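Local coordinates for ESX-5 secretion system protein EccC5 (Mycobacterium tuberculosis, PDB 6J18), which is an ATP-binding membrane component of the ESX-5 type VII secretion system, represented by its C-terminal FtsK/SpoIIIE-type ATPase domain, and helps secrete EsxN and several PE_PGRS and PPE proteins, at residues Met114-Ala128 and Leu150-Ala162. Numbering follows the deposited sequence.
Sequences MSEIGRLYAPGASSA and LTALGSDYVERFA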
# COMPACT_ATOMS: atom_id res chain seq x y z
N MET A 114 1.04 -1.58 7.98
CA MET A 114 2.07 -2.55 8.30
C MET A 114 1.74 -3.32 9.59
O MET A 114 1.94 -4.53 9.67
CB MET A 114 3.44 -1.87 8.43
CG MET A 114 4.01 -1.44 7.09
SD MET A 114 5.52 -0.46 7.22
CE MET A 114 6.73 -1.75 7.48
N SER A 115 1.22 -2.60 10.58
CA SER A 115 0.78 -3.24 11.82
C SER A 115 -0.30 -4.28 11.53
O SER A 115 -0.30 -5.37 12.10
CB SER A 115 0.27 -2.20 12.81
OG SER A 115 -0.10 -2.80 14.03
N GLU A 116 -1.21 -3.94 10.62
CA GLU A 116 -2.28 -4.84 10.22
C GLU A 116 -1.74 -6.07 9.49
O GLU A 116 -2.26 -7.17 9.66
CB GLU A 116 -3.28 -4.10 9.33
CG GLU A 116 -4.36 -3.36 10.10
CD GLU A 116 -5.25 -4.29 10.90
OE1 GLU A 116 -4.91 -4.57 12.08
OE2 GLU A 116 -6.27 -4.75 10.36
N ILE A 117 -0.71 -5.87 8.69
CA ILE A 117 -0.05 -6.98 8.00
C ILE A 117 0.49 -7.98 9.02
O ILE A 117 0.35 -9.19 8.86
CB ILE A 117 1.08 -6.49 7.08
CG1 ILE A 117 0.51 -5.74 5.87
CG2 ILE A 117 1.95 -7.65 6.62
CD1 ILE A 117 1.56 -5.09 5.00
N GLY A 118 1.09 -7.45 10.09
CA GLY A 118 1.62 -8.28 11.15
C GLY A 118 0.55 -9.06 11.89
O GLY A 118 0.79 -10.16 12.38
N ARG A 119 -0.65 -8.49 11.96
CA ARG A 119 -1.77 -9.13 12.65
C ARG A 119 -2.39 -10.24 11.80
O ARG A 119 -2.70 -11.32 12.31
CB ARG A 119 -2.84 -8.10 13.01
CG ARG A 119 -4.13 -8.73 13.55
CD ARG A 119 -5.12 -7.68 14.03
NE ARG A 119 -5.84 -7.04 12.93
CZ ARG A 119 -6.96 -7.50 12.39
NH1 ARG A 119 -7.50 -8.63 12.84
NH2 ARG A 119 -7.54 -6.85 11.39
N LEU A 120 -2.56 -9.98 10.51
CA LEU A 120 -3.36 -10.84 9.65
C LEU A 120 -2.56 -11.91 8.92
O LEU A 120 -3.11 -12.92 8.49
CB LEU A 120 -4.11 -9.99 8.63
CG LEU A 120 -5.13 -9.02 9.25
CD1 LEU A 120 -5.45 -7.92 8.27
CD2 LEU A 120 -6.39 -9.77 9.66
N TYR A 121 -1.26 -11.70 8.79
CA TYR A 121 -0.41 -12.62 8.03
C TYR A 121 0.68 -13.25 8.88
O TYR A 121 1.19 -12.64 9.82
CB TYR A 121 0.25 -11.90 6.86
CG TYR A 121 -0.69 -11.39 5.79
CD1 TYR A 121 -1.31 -10.15 5.91
CD2 TYR A 121 -0.93 -12.13 4.64
CE1 TYR A 121 -2.16 -9.68 4.93
CE2 TYR A 121 -1.77 -11.67 3.65
CZ TYR A 121 -2.38 -10.44 3.80
OH TYR A 121 -3.23 -9.97 2.82
N ALA A 122 1.03 -14.49 8.53
CA ALA A 122 2.22 -15.12 9.08
C ALA A 122 3.46 -14.44 8.48
O ALA A 122 3.41 -13.98 7.34
CB ALA A 122 2.22 -16.61 8.79
N PRO A 123 4.55 -14.37 9.25
CA PRO A 123 5.79 -13.75 8.75
C PRO A 123 6.34 -14.47 7.51
O PRO A 123 6.50 -15.69 7.53
CB PRO A 123 6.75 -13.88 9.93
CG PRO A 123 6.20 -15.00 10.76
CD PRO A 123 4.71 -14.88 10.62
N GLY A 124 6.62 -13.72 6.45
CA GLY A 124 6.97 -14.31 5.17
C GLY A 124 8.34 -13.97 4.61
O GLY A 124 8.62 -14.26 3.45
N ALA A 125 9.20 -13.36 5.42
CA ALA A 125 10.58 -13.13 5.01
C ALA A 125 11.30 -14.47 4.89
O ALA A 125 10.89 -15.45 5.50
CB ALA A 125 11.30 -12.22 5.99
N SER A 126 12.37 -14.51 4.10
CA SER A 126 13.05 -15.76 3.77
C SER A 126 13.49 -16.58 4.99
O SER A 126 13.45 -17.81 4.96
CB SER A 126 14.27 -15.48 2.88
OG SER A 126 13.86 -15.04 1.60
N SER A 127 13.91 -15.89 6.05
CA SER A 127 14.41 -16.57 7.24
C SER A 127 13.31 -16.90 8.24
O SER A 127 13.57 -17.51 9.28
CB SER A 127 15.49 -15.72 7.91
OG SER A 127 14.98 -14.44 8.25
N ALA A 128 12.08 -16.51 7.93
CA ALA A 128 10.95 -16.80 8.81
C ALA A 128 10.59 -18.28 8.74
O ALA A 128 10.88 -18.94 7.75
CB ALA A 128 9.75 -15.93 8.43
N LEU A 150 11.16 1.40 9.69
CA LEU A 150 12.08 0.27 9.78
C LEU A 150 11.70 -0.75 10.85
O LEU A 150 12.09 -1.91 10.77
CB LEU A 150 13.51 0.76 10.04
CG LEU A 150 14.41 1.20 8.89
CD1 LEU A 150 13.63 1.89 7.77
CD2 LEU A 150 15.52 2.11 9.41
N THR A 151 10.94 -0.31 11.84
CA THR A 151 10.64 -1.17 12.98
C THR A 151 9.15 -1.36 13.20
O THR A 151 8.73 -1.89 14.24
CB THR A 151 11.25 -0.60 14.27
OG1 THR A 151 10.63 0.64 14.60
CG2 THR A 151 12.74 -0.38 14.08
N ALA A 152 8.33 -0.94 12.24
CA ALA A 152 6.90 -1.19 12.30
C ALA A 152 6.64 -2.70 12.25
O ALA A 152 5.69 -3.20 12.85
CB ALA A 152 6.17 -0.48 11.17
N LEU A 153 7.50 -3.40 11.51
CA LEU A 153 7.47 -4.86 11.46
C LEU A 153 8.88 -5.40 11.64
O LEU A 153 9.85 -4.76 11.25
CB LEU A 153 6.88 -5.34 10.13
CG LEU A 153 5.37 -5.17 9.95
CD1 LEU A 153 4.97 -5.46 8.52
CD2 LEU A 153 4.63 -6.08 10.92
N GLY A 154 8.98 -6.59 12.22
CA GLY A 154 10.27 -7.21 12.46
C GLY A 154 10.91 -7.72 11.18
O GLY A 154 10.32 -7.63 10.10
N SER A 155 12.12 -8.26 11.30
CA SER A 155 12.84 -8.79 10.14
C SER A 155 12.26 -10.12 9.68
O SER A 155 12.73 -10.70 8.70
CB SER A 155 14.33 -8.93 10.46
OG SER A 155 14.53 -9.71 11.63
N ASP A 156 11.24 -10.61 10.37
CA ASP A 156 10.56 -11.82 9.94
C ASP A 156 9.51 -11.49 8.89
O ASP A 156 8.97 -12.38 8.23
CB ASP A 156 9.92 -12.55 11.13
CG ASP A 156 9.09 -11.63 12.01
OD1 ASP A 156 9.21 -10.39 11.86
OD2 ASP A 156 8.33 -12.14 12.85
N TYR A 157 9.22 -10.20 8.73
CA TYR A 157 8.30 -9.73 7.70
C TYR A 157 9.05 -8.97 6.61
O TYR A 157 8.78 -9.14 5.42
CB TYR A 157 7.22 -8.82 8.29
CG TYR A 157 6.13 -9.56 9.02
CD1 TYR A 157 5.02 -10.04 8.34
CD2 TYR A 157 6.20 -9.77 10.39
CE1 TYR A 157 4.01 -10.71 9.01
CE2 TYR A 157 5.20 -10.44 11.07
CZ TYR A 157 4.11 -10.91 10.37
OH TYR A 157 3.12 -11.58 11.04
N VAL A 158 9.99 -8.13 7.02
CA VAL A 158 10.72 -7.28 6.09
C VAL A 158 11.86 -8.04 5.43
O VAL A 158 12.91 -8.27 6.03
CB VAL A 158 11.29 -6.03 6.80
CG1 VAL A 158 12.02 -5.15 5.80
CG2 VAL A 158 10.18 -5.26 7.49
N GLU A 159 11.64 -8.43 4.18
CA GLU A 159 12.65 -9.13 3.39
C GLU A 159 13.80 -8.19 3.05
O GLU A 159 14.96 -8.50 3.29
CB GLU A 159 12.03 -9.70 2.12
CG GLU A 159 13.01 -10.40 1.19
CD GLU A 159 13.48 -11.74 1.72
OE1 GLU A 159 12.96 -12.19 2.77
OE2 GLU A 159 14.36 -12.36 1.09
N ARG A 160 13.45 -7.04 2.47
CA ARG A 160 14.44 -6.04 2.09
C ARG A 160 13.93 -4.64 2.36
O ARG A 160 12.74 -4.36 2.20
CB ARG A 160 14.82 -6.18 0.61
CG ARG A 160 15.60 -7.44 0.27
CD ARG A 160 17.07 -7.32 0.66
NE ARG A 160 17.90 -6.91 -0.46
CZ ARG A 160 18.34 -5.67 -0.66
NH1 ARG A 160 18.03 -4.71 0.19
NH2 ARG A 160 19.10 -5.40 -1.72
N PHE A 161 14.82 -3.75 2.79
CA PHE A 161 14.47 -2.34 2.92
C PHE A 161 15.60 -1.49 2.34
O PHE A 161 16.76 -1.90 2.35
CB PHE A 161 14.19 -1.96 4.38
CG PHE A 161 15.35 -2.19 5.32
CD1 PHE A 161 16.27 -1.18 5.55
CD2 PHE A 161 15.49 -3.39 5.99
CE1 PHE A 161 17.33 -1.38 6.41
CE2 PHE A 161 16.54 -3.59 6.85
CZ PHE A 161 17.47 -2.59 7.07
N ALA A 162 15.24 -0.33 1.81
CA ALA A 162 16.21 0.54 1.15
C ALA A 162 16.00 1.99 1.56
O ALA A 162 14.87 2.48 1.62
CB ALA A 162 16.10 0.39 -0.35
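The Tyr157 ring is held between two segments of chain: Pro123 CA lies over one face in a CH-pi contact, 3.7 Å from the ring centroid, and Leu153 CD2, from the ring's own segment, sits toward the rim of the opposite face. At the edge, in the ring plane, is the carbonyl of Tyr121, the residue where the chain leaves helix 106-120. Tyr157 OH gives it a short hydrogen bond, 2.5 Å to Tyr121 O, with the donor tilted 23° from the carbonyl plane. The phenol thus closes on the C-terminal end of the helix. Leu153 presses on the last two turns of the same helix, its CD2 methyl 3.7 Å from Gly118 CA and its CD1 methyl against Met114 CB and Ile117 CG2, the Leu153 and Ile117 side chains crossing at about a right angle. Next along, the bent thioether chain of Met114 lays SD and CE alongside the Ala152 methyl. In this RecA-like alpha/beta fold, common to FtsK-type ATPases, helix 106-120 starts in the last residues of the predicted ATP-binding loop 100-107. It leads into edge strand 122-123, which pairs parallel with strand 137-143, as does strand 158-162. The contact therefore joins the far end of that helix, and the loop after the edge strand, to the loop that enters strand 158-162 and to the strand's first residues. Past the proline, Ala125 N donates to Asp156 O at 3.0 Å from above the carbonyl plane, while Pro123 CB packs on Asp156 CB. Farther out, the Glu159 carboxylate takes both donors of Ser126 on its syn side: the backbone N reaches OE1 (2.7 Å, N-H...O 164°) and Ser126 OG reaches OE2 (2.8 Å). A bend at chi2 (72°) turns the Glu159 carboxylate back to this serine, second residue of the type I turn Ala125-Ala128, and the paired bonds limit the carboxylate's rotation.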